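Local coordinates for protein benzoate transport porin BenP (Acinetobacter baumannii AB307-0294, PDB 5DL8) that probably forms a beta-barrel channel that lets small solutes, such as benzoate, pass across the bacterial outer membrane, at residues A[148-154]-A[172-178]; A[197-203]-A[218-224]. All coordinates share one frame; numbering follows the deposited sequence.

How the contacts relate
Both contacts join antiparallel strands of the porin barrel: contact 2 is a hairpin of the wall, while contact 1 ties a short strand to the end of strand 165-176. Strands 165-176 and 200-210 are neighbours, so the contacts touch side by side: Val172 N lies 2.8 Å from Leu200 O, probably as a hydrogen bond, and Val172 also packs on Tyr202. Contact 1 is the more buried; its centre lies about 12 Å from the chain centre, that of contact 2 about 18 Å. Contact 1 grips mostly by backbone pairing, disturbed by a beta bulge; contact 2 keeps a regular ladder and adds side-chain amide and carboxylate bonds. Arg171 pairs with Glu173 and Glu223, serving both.

Contact 1 (A[148-154]-A[172-178]); sequences LLTSYWG and VEKVSPR
The phenol ring of Tyr152 has the carbonyl oxygen of Lys174 at its edge, near the ring plane, while methyls of two valines approach it obliquely. With CG anti to the carbonyl carbon (chi1 -63°), the Tyr152 ring is laid alongside Val175, whose CG2 comes to 3.6 Å from Tyr152 CE1, the two side chains pointing the same way. Tyr152 CB meets Val172 CG1 at 3.8 Å. On the other face of the sheet the CB atoms of Trp153 and Lys174 touch at 3.9 Å before their ends diverge.

The backbones pair antiparallel, with Ser176 N to Ser151 O at 2.9 Å and Trp153 N to Lys174 O at 2.8 Å. Next comes a classic beta bulge, where the chain of the porin barrel turns a corner at Gly154: Glu173 and Lys174 both face Trp153, whose carbonyl oxygen accepts from Glu173 N at 2.9 Å and, in a longer bond, from Lys174 N at 3.2 Å.

Beyond the strands, Thr150 OG1 sits 3.0 Å from Arg178 N. The extended arginine chain runs on to a salt bridge with Asp143, while Ser151 OG bonds Glu132 and Ser176 OG bonds the backbone oxygen of Asp182.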
ATOM      1  N   LEU A 148      10.123   6.350  -5.100  1.00 23.07           N
ATOM      2  CA  LEU A 148       9.454   5.667  -6.287  1.00 23.72           C
ATOM      3  C   LEU A 148       8.388   4.599  -5.796  1.00 23.38           C
ATOM      4  O   LEU A 148       8.362   4.252  -4.584  1.00 22.26           O
ATOM      5  CB  LEU A 148      10.477   5.146  -7.278  1.00 24.92           C
ATOM      6  CG  LEU A 148      11.547   6.173  -7.751  1.00 26.24           C
ATOM      7  CD1 LEU A 148      12.408   5.589  -8.872  1.00 27.75           C
ATOM      8  CD2 LEU A 148      10.796   7.439  -8.220  1.00 27.85           C
ATOM      9  N   LEU A 149       7.516   4.166  -6.699  1.00 24.37           N
ATOM     10  CA  LEU A 149       6.302   3.347  -6.393  1.00 25.67           C
ATOM     11  C   LEU A 149       6.489   1.864  -6.823  1.00 24.83           C
ATOM     12  O   LEU A 149       7.082   1.495  -7.879  1.00 24.67           O
ATOM     13  CB  LEU A 149       5.158   3.869  -7.194  1.00 29.20           C
ATOM     14  CG  LEU A 149       4.311   5.067  -6.750  1.00 33.02           C
ATOM     15  CD1 LEU A 149       5.059   6.130  -6.040  1.00 32.99           C
ATOM     16  CD2 LEU A 149       3.464   5.661  -7.868  1.00 33.55           C
ATOM     17  N   THR A 150       6.046   0.991  -5.948  1.00 23.96           N
ATOM     18  CA  THR A 150       6.004  -0.473  -6.185  1.00 23.03           C
ATOM     19  C   THR A 150       5.054  -0.776  -7.351  1.00 22.76           C
ATOM     20  O   THR A 150       3.989  -0.178  -7.484  1.00 23.70           O
ATOM     21  CB  THR A 150       5.567  -1.171  -4.877  1.00 23.04           C
ATOM     22  OG1 THR A 150       6.438  -0.690  -3.858  1.00 22.85           O
ATOM     23  CG2 THR A 150       5.600  -2.767  -4.891  1.00 22.21           C
ATOM     24  N   SER A 151       5.485  -1.628  -8.251  1.00 23.08           N
ATOM     25  CA  SER A 151       4.611  -2.278  -9.216  1.00 23.76           C
ATOM     26  C   SER A 151       4.977  -3.760  -9.314  1.00 24.46           C
ATOM     27  O   SER A 151       5.924  -4.219  -8.608  1.00 24.81           O
ATOM     28  CB  SER A 151       4.747  -1.552 -10.539  1.00 23.96           C
ATOM     29  OG  SER A 151       6.033  -1.750 -11.131  1.00 24.00           O
ATOM     30  N   TYR A 152       4.276  -4.499 -10.210  1.00 26.12           N
ATOM     31  CA  TYR A 152       4.271  -5.987 -10.259  1.00 26.69           C
ATOM     32  C   TYR A 152       4.354  -6.488 -11.719  1.00 27.74           C
ATOM     33  O   TYR A 152       4.076  -5.740 -12.681  1.00 28.98           O
ATOM     34  CB  TYR A 152       2.924  -6.460  -9.601  1.00 26.84           C
ATOM     35  CG  TYR A 152       2.831  -6.064  -8.179  1.00 25.65           C
ATOM     36  CD1 TYR A 152       3.492  -6.733  -7.220  1.00 27.17           C
ATOM     37  CD2 TYR A 152       2.211  -4.880  -7.815  1.00 26.82           C
ATOM     38  CE1 TYR A 152       3.449  -6.320  -5.856  1.00 27.74           C
ATOM     39  CE2 TYR A 152       2.167  -4.478  -6.496  1.00 25.94           C
ATOM     40  CZ  TYR A 152       2.789  -5.180  -5.537  1.00 26.73           C
ATOM     41  OH  TYR A 152       2.710  -4.687  -4.238  1.00 30.33           O
ATOM     42  N   TRP A 153       4.767  -7.716 -11.928  1.00 27.06           N
ATOM     43  CA  TRP A 153       4.788  -8.181 -13.277  1.00 28.72           C
ATOM     44  C   TRP A 153       4.026  -9.494 -13.325  1.00 28.75           C
ATOM     45  O   TRP A 153       4.318 -10.404 -12.525  1.00 27.06           O
ATOM     46  CB  TRP A 153       6.217  -8.413 -13.701  1.00 30.35           C
ATOM     47  CG  TRP A 153       6.482  -8.771 -15.170  1.00 33.44           C
ATOM     48  CD1 TRP A 153       6.737 -10.063 -15.720  1.00 35.42           C
ATOM     49  CD2 TRP A 153       6.651  -7.851 -16.235  1.00 34.85           C
ATOM     50  NE1 TRP A 153       7.023  -9.938 -17.060  1.00 37.22           N
ATOM     51  CE2 TRP A 153       6.956  -8.598 -17.401  1.00 37.65           C
ATOM     52  CE3 TRP A 153       6.580  -6.447 -16.325  1.00 36.42           C
ATOM     53  CZ2 TRP A 153       7.171  -7.976 -18.646  1.00 38.92           C
ATOM     54  CZ3 TRP A 153       6.800  -5.843 -17.566  1.00 37.10           C
ATOM     55  CH2 TRP A 153       7.085  -6.614 -18.699  1.00 38.87           C
ATOM     56  N   GLY A 154       3.122  -9.596 -14.283  1.00 29.19           N
ATOM     57  CA  GLY A 154       2.297 -10.832 -14.439  1.00 30.24           C
ATOM     58  C   GLY A 154       1.163 -10.669 -15.406  1.00 31.03           C
ATOM     59  O   GLY A 154       1.218  -9.830 -16.292  1.00 30.54           O
ATOM     60  N   VAL A 172       0.924 -13.425 -10.577  1.00 30.18           N
ATOM     61  CA  VAL A 172       1.922 -12.389 -10.427  1.00 30.35           C
ATOM     62  C   VAL A 172       3.303 -13.064 -10.189  1.00 30.59           C
ATOM     63  O   VAL A 172       3.522 -13.642  -9.152  1.00 30.10           O
ATOM     64  CB  VAL A 172       1.568 -11.434  -9.265  1.00 28.78           C
ATOM     65  CG1 VAL A 172       2.538 -10.223  -9.275  1.00 29.76           C
ATOM     66  CG2 VAL A 172       0.126 -10.918  -9.362  1.00 29.31           C
ATOM     67  N   GLU A 173       4.185 -12.976 -11.147  1.00 30.62           N
ATOM     68  CA  GLU A 173       5.450 -13.648 -11.039  1.00 32.77           C
ATOM     69  C   GLU A 173       6.508 -12.877 -10.326  1.00 31.91           C
ATOM     70  O   GLU A 173       7.394 -13.482  -9.753  1.00 32.10           O
ATOM     71  CB  GLU A 173       5.897 -14.124 -12.428  1.00 37.41           C
ATOM     72  CG  GLU A 173       4.994 -15.331 -12.870  1.00 41.80           C
ATOM     73  CD  GLU A 173       5.363 -16.129 -14.159  1.00 46.39           C
ATOM     74  OE1 GLU A 173       6.274 -15.705 -14.869  1.00 47.71           O
ATOM     75  OE2 GLU A 173       4.701 -17.215 -14.454  1.00 50.16           O
ATOM     76  N   LYS A 174       6.461 -11.535 -10.406  1.00 30.09           N
ATOM     77  CA  LYS A 174       7.507 -10.696  -9.959  1.00 29.28           C
ATOM     78  C   LYS A 174       6.964  -9.400  -9.364  1.00 26.94           C
ATOM     79  O   LYS A 174       5.890  -8.947  -9.718  1.00 26.61           O
ATOM     80  CB  LYS A 174       8.455 -10.338 -11.117  1.00 30.63           C
ATOM     81  CG  LYS A 174       9.063 -11.435 -12.016  1.00 33.60           C
ATOM     82  CD  LYS A 174      10.330 -11.973 -11.445  1.00 35.16           C
ATOM     83  CE  LYS A 174      11.292 -12.524 -12.487  1.00 39.21           C
ATOM     84  NZ  LYS A 174      10.655 -13.532 -13.346  1.00 42.76           N
ATOM     85  N   VAL A 175       7.781  -8.822  -8.496  1.00 25.79           N
ATOM     86  CA  VAL A 175       7.510  -7.560  -7.821  1.00 26.49           C
ATOM     87  C   VAL A 175       8.742  -6.663  -8.011  1.00 25.28           C
ATOM     88  O   VAL A 175       9.904  -7.137  -7.991  1.00 26.27           O
ATOM     89  CB  VAL A 175       7.194  -7.718  -6.285  1.00 25.43           C
ATOM     90  CG1 VAL A 175       8.299  -8.479  -5.550  1.00 26.19           C
ATOM     91  CG2 VAL A 175       7.060  -6.342  -5.636  1.00 25.16           C
ATOM     92  N   SER A 176       8.520  -5.384  -8.211  1.00 24.54           N
ATOM     93  CA  SER A 176       9.659  -4.382  -8.163  1.00 23.46           C
ATOM     94  C   SER A 176       9.409  -3.485  -7.024  1.00 22.76           C
ATOM     95  O   SER A 176       8.585  -2.559  -7.127  1.00 21.78           O
ATOM     96  CB  SER A 176       9.682  -3.517  -9.402  1.00 24.30           C
ATOM     97  OG  SER A 176      10.907  -2.764  -9.480  1.00 24.86           O
ATOM     98  N   PRO A 177      10.001  -3.778  -5.894  1.00 23.05           N
ATOM     99  CA  PRO A 177       9.730  -2.939  -4.697  1.00 22.93           C
ATOM    100  C   PRO A 177      10.015  -1.409  -4.831  1.00 23.21           C
ATOM    101  O   PRO A 177      10.754  -1.001  -5.712  1.00 22.65           O
ATOM    102  CB  PRO A 177      10.639  -3.591  -3.601  1.00 23.11           C
ATOM    103  CG  PRO A 177      10.729  -4.988  -4.015  1.00 23.93           C
ATOM    104  CD  PRO A 177      10.854  -4.921  -5.537  1.00 24.40           C
ATOM    105  N   ARG A 178       9.394  -0.607  -3.961  1.00 23.16           N
ATOM    106  CA  ARG A 178       9.493   0.834  -4.006  1.00 25.01           C
ATOM    107  C   ARG A 178      11.015   1.335  -4.050  1.00 26.05           C
ATOM    108  O   ARG A 178      11.302   2.271  -4.719  1.00 26.10           O
ATOM    109  CB  ARG A 178       8.750   1.452  -2.828  1.00 24.34           C
ATOM    110  CG  ARG A 178       9.466   1.294  -1.514  1.00 25.69           C
ATOM    111  CD  ARG A 178       8.590   1.589  -0.350  1.00 27.52           C
ATOM    112  NE  ARG A 178       9.317   1.518   0.940  1.00 30.91           N
ATOM    113  CZ  ARG A 178       8.709   1.371   2.152  1.00 33.38           C
ATOM    114  NH1 ARG A 178       7.324   1.172   2.207  1.00 30.14           N
ATOM    115  NH2 ARG A 178       9.454   1.362   3.305  1.00 32.26           N
TER

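Contact 2 (A[197-203]-A[218-224])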
ATOM      1  N   SER A 197       9.466 -17.388  -3.982  1.00 31.31           N
ATOM      2  CA  SER A 197       8.328 -18.027  -4.593  1.00 31.48           C
ATOM      3  C   SER A 197       8.372 -17.935  -6.103  1.00 32.67           C
ATOM      4  O   SER A 197       8.737 -16.874  -6.660  1.00 31.32           O
ATOM      5  CB  SER A 197       7.084 -17.245  -4.116  1.00 31.45           C
ATOM      6  OG  SER A 197       5.835 -17.659  -4.736  1.00 32.34           O
ATOM      7  N   ASP A 198       7.923 -18.987  -6.780  1.00 34.12           N
ATOM      8  CA  ASP A 198       7.631 -18.904  -8.215  1.00 36.11           C
ATOM      9  C   ASP A 198       6.422 -18.040  -8.590  1.00 35.05           C
ATOM     10  O   ASP A 198       6.312 -17.561  -9.729  1.00 38.45           O
ATOM     11  CB  ASP A 198       7.537 -20.280  -8.850  1.00 40.10           C
ATOM     12  CG  ASP A 198       8.893 -21.009  -8.874  1.00 44.19           C
ATOM     13  OD1 ASP A 198       9.963 -20.379  -8.737  1.00 48.56           O
ATOM     14  OD2 ASP A 198       8.901 -22.222  -9.033  1.00 47.49           O
ATOM     15  N   GLY A 199       5.537 -17.756  -7.670  1.00 32.66           N
ATOM     16  CA  GLY A 199       4.452 -16.850  -8.035  1.00 31.04           C
ATOM     17  C   GLY A 199       3.298 -16.793  -7.068  1.00 30.50           C
ATOM     18  O   GLY A 199       3.142 -17.683  -6.229  1.00 29.84           O
ATOM     19  N   LEU A 200       2.496 -15.730  -7.241  1.00 28.32           N
ATOM     20  CA  LEU A 200       1.290 -15.477  -6.518  1.00 28.06           C
ATOM     21  C   LEU A 200       0.128 -15.700  -7.470  1.00 28.45           C
ATOM     22  O   LEU A 200       0.002 -14.981  -8.454  1.00 28.83           O
ATOM     23  CB  LEU A 200       1.292 -14.004  -6.035  1.00 26.43           C
ATOM     24  CG  LEU A 200       0.027 -13.524  -5.418  1.00 25.63           C
ATOM     25  CD1 LEU A 200      -0.345 -14.362  -4.199  1.00 25.31           C
ATOM     26  CD2 LEU A 200       0.148 -12.080  -4.953  1.00 24.31           C
ATOM     27  N   ASN A 201      -0.744 -16.647  -7.136  1.00 28.47           N
ATOM     28  CA  ASN A 201      -1.986 -16.927  -7.891  1.00 28.92           C
ATOM     29  C   ASN A 201      -3.106 -16.443  -7.001  1.00 27.96           C
ATOM     30  O   ASN A 201      -3.178 -16.809  -5.819  1.00 28.61           O
ATOM     31  CB  ASN A 201      -2.148 -18.447  -8.155  1.00 29.81           C
ATOM     32  CG  ASN A 201      -0.868 -19.078  -8.726  1.00 30.40           C
ATOM     33  OD1 ASN A 201      -0.435 -18.740  -9.818  1.00 29.70           O
ATOM     34  ND2 ASN A 201      -0.289 -20.017  -7.992  1.00 31.12           N
ATOM     35  N   TYR A 202      -3.932 -15.577  -7.529  1.00 27.48           N
ATOM     36  CA  TYR A 202      -4.964 -14.945  -6.685  1.00 27.76           C
ATOM     37  C   TYR A 202      -6.358 -14.883  -7.337  1.00 27.11           C
ATOM     38  O   TYR A 202      -6.469 -14.908  -8.542  1.00 26.63           O
ATOM     39  CB  TYR A 202      -4.510 -13.516  -6.204  1.00 27.08           C
ATOM     40  CG  TYR A 202      -4.585 -12.447  -7.229  1.00 27.50           C
ATOM     41  CD1 TYR A 202      -5.738 -11.638  -7.355  1.00 28.01           C
ATOM     42  CD2 TYR A 202      -3.499 -12.170  -8.054  1.00 27.57           C
ATOM     43  CE1 TYR A 202      -5.820 -10.643  -8.288  1.00 28.33           C
ATOM     44  CE2 TYR A 202      -3.620 -11.165  -9.016  1.00 28.78           C
ATOM     45  CZ  TYR A 202      -4.757 -10.414  -9.140  1.00 28.68           C
ATOM     46  OH  TYR A 202      -4.808  -9.397 -10.103  1.00 30.71           O
ATOM     47  N   ILE A 203      -7.374 -14.745  -6.502  1.00 27.62           N
ATOM     48  CA  ILE A 203      -8.778 -14.366  -6.911  1.00 28.31           C
ATOM     49  C   ILE A 203      -9.282 -13.308  -5.952  1.00 27.57           C
ATOM     50  O   ILE A 203      -8.999 -13.377  -4.718  1.00 27.08           O
ATOM     51  CB  ILE A 203      -9.724 -15.583  -7.143  1.00 31.20           C
ATOM     52  CG1 ILE A 203     -11.233 -15.215  -7.258  1.00 32.82           C
ATOM     53  CG2 ILE A 203      -9.552 -16.587  -6.063  1.00 33.20           C
ATOM     54  CD1 ILE A 203     -12.026 -16.203  -8.124  1.00 34.25           C
ATOM     55  N   TYR A 218     -10.943 -12.341  -0.859  1.00 24.06           N
ATOM     56  CA  TYR A 218      -9.681 -12.530  -1.654  1.00 23.77           C
ATOM     57  C   TYR A 218      -9.031 -13.810  -1.249  1.00 23.55           C
ATOM     58  O   TYR A 218      -8.945 -14.147  -0.063  1.00 22.11           O
ATOM     59  CB  TYR A 218      -8.676 -11.381  -1.283  1.00 23.29           C
ATOM     60  CG  TYR A 218      -7.285 -11.500  -1.822  1.00 22.99           C
ATOM     61  CD1 TYR A 218      -6.943 -10.998  -3.041  1.00 24.00           C
ATOM     62  CD2 TYR A 218      -6.287 -12.103  -1.067  1.00 23.72           C
ATOM     63  CE1 TYR A 218      -5.611 -11.095  -3.515  1.00 24.58           C
ATOM     64  CE2 TYR A 218      -4.988 -12.245  -1.524  1.00 23.96           C
ATOM     65  CZ  TYR A 218      -4.677 -11.785  -2.765  1.00 24.93           C
ATOM     66  OH  TYR A 218      -3.364 -11.941  -3.130  1.00 26.46           O
ATOM     67  N   PHE A 219      -8.438 -14.465  -2.213  1.00 24.89           N
ATOM     68  CA  PHE A 219      -7.591 -15.629  -1.940  1.00 24.93           C
ATOM     69  C   PHE A 219      -6.298 -15.469  -2.717  1.00 24.89           C
ATOM     70  O   PHE A 219      -6.288 -15.150  -3.935  1.00 23.97           O
ATOM     71  CB  PHE A 219      -8.223 -16.989  -2.233  1.00 26.04           C
ATOM     72  CG  PHE A 219      -7.249 -18.189  -2.048  1.00 26.10           C
ATOM     73  CD1 PHE A 219      -6.814 -18.596  -0.782  1.00 26.37           C
ATOM     74  CD2 PHE A 219      -6.741 -18.880  -3.139  1.00 26.92           C
ATOM     75  CE1 PHE A 219      -5.924 -19.721  -0.601  1.00 25.63           C
ATOM     76  CE2 PHE A 219      -5.855 -19.992  -2.948  1.00 27.55           C
ATOM     77  CZ  PHE A 219      -5.467 -20.400  -1.662  1.00 25.65           C
ATOM     78  N   GLY A 220      -5.205 -15.643  -1.974  1.00 24.60           N
ATOM     79  CA  GLY A 220      -3.867 -15.579  -2.589  1.00 25.33           C
ATOM     80  C   GLY A 220      -2.992 -16.789  -2.258  1.00 24.66           C
ATOM     81  O   GLY A 220      -2.761 -17.073  -1.089  1.00 22.72           O
ATOM     82  N   ASN A 221      -2.516 -17.453  -3.304  1.00 25.13           N
ATOM     83  CA  ASN A 221      -1.638 -18.640  -3.138  1.00 26.25           C
ATOM     84  C   ASN A 221      -0.250 -18.127  -3.493  1.00 26.86           C
ATOM     85  O   ASN A 221       0.103 -17.945  -4.672  1.00 27.49           O
ATOM     86  CB  ASN A 221      -2.129 -19.863  -3.990  1.00 27.04           C
ATOM     87  CG  ASN A 221      -1.063 -20.919  -4.212  1.00 27.42           C
ATOM     88  OD1 ASN A 221      -0.847 -21.299  -5.305  1.00 30.26           O
ATOM     89  ND2 ASN A 221      -0.392 -21.337  -3.221  1.00 27.20           N
ATOM     90  N   LEU A 222       0.522 -17.828  -2.461  1.00 26.78           N
ATOM     91  CA  LEU A 222       1.876 -17.383  -2.698  1.00 28.74           C
ATOM     92  C   LEU A 222       2.784 -18.626  -2.755  1.00 26.96           C
ATOM     93  O   LEU A 222       3.118 -19.101  -1.761  1.00 25.42           O
ATOM     94  CB  LEU A 222       2.246 -16.296  -1.604  1.00 30.29           C
ATOM     95  CG  LEU A 222       3.527 -15.521  -1.750  1.00 32.61           C
ATOM     96  CD1 LEU A 222       3.742 -14.810  -3.068  1.00 32.70           C
ATOM     97  CD2 LEU A 222       3.627 -14.568  -0.581  1.00 32.28           C
ATOM     98  N   GLU A 223       3.054 -19.176  -3.917  1.00 28.02           N
ATOM     99  CA  GLU A 223       3.636 -20.535  -3.985  1.00 31.81           C
ATOM    100  C   GLU A 223       4.854 -20.747  -3.104  1.00 33.72           C
ATOM    101  O   GLU A 223       5.763 -19.903  -3.138  1.00 35.08           O
ATOM    102  CB  GLU A 223       3.965 -20.933  -5.403  1.00 33.79           C
ATOM    103  CG  GLU A 223       2.766 -21.062  -6.336  1.00 35.73           C
ATOM    104  CD  GLU A 223       3.153 -21.429  -7.758  1.00 38.75           C
ATOM    105  OE1 GLU A 223       4.305 -21.859  -7.989  1.00 43.57           O
ATOM    106  OE2 GLU A 223       2.330 -21.247  -8.673  1.00 40.58           O
ATOM    107  N   ASP A 224       4.862 -21.811  -2.281  1.00 37.62           N
ATOM    108  CA  ASP A 224       6.021 -22.297  -1.407  1.00 40.22           C
ATOM    109  C   ASP A 224       6.250 -21.419  -0.185  1.00 38.80           C
ATOM    110  O   ASP A 224       7.153 -21.650   0.599  1.00 35.54           O
ATOM    111  CB  ASP A 224       7.394 -22.355  -2.155  1.00 45.94           C
ATOM    112  CG  ASP A 224       7.281 -22.737  -3.680  1.00 51.81           C
ATOM    113  OD1 ASP A 224       6.911 -23.916  -3.821  1.00 50.05           O
ATOM    114  OD2 ASP A 224       7.570 -21.854  -4.676  1.00 52.08           O
TER
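Asn201 ND2 is gripped by two acceptors from segment 218-224, Asn221 OD1 and Glu223 OE2, each at 3.0 Å. Both lie close to the amide plane of Asn201, so the two bonds together oppose rotation of that amide. The carboxylate offers its anti lone pair, and the bond is straight at 169°; the two amides lie side by side with their planes 35° apart. Beneath them the backbones bond reciprocally, Asn221 N to Asn201 O at 2.7 Å and Asn201 N to Asn221 O at 2.9 Å.

This is the beta hairpin of strands 200-210 and 213-222, a unit of the porin barrel wall. Opposite the amides, the side chains of Tyr218 and Tyr202 cross at about a right angle, the rings meeting obliquely, and Tyr218 CE1 reaches Tyr202 CB at 3.8 Å. Tyr218 CG stands anti to its backbone N (chi1 172°), which brings the hydroxyl end of the phenol close to Gly220 CA.

At the far end Ser197 OG donates to Glu223 O at 2.8 Å in the carbonyl plane and accepts from Gly199 N in an ST turn. Glu223 N in turn bonds Gly199 O.

In the second shell Arg171 NH1 reaches both Glu223 OE2 and Asn201 OD1, bracing the carboxylate and the amide together, and Asn227 takes the amide nitrogen of Asn221. The hydroxyl of Tyr202 bonds Glu168 and Asn156.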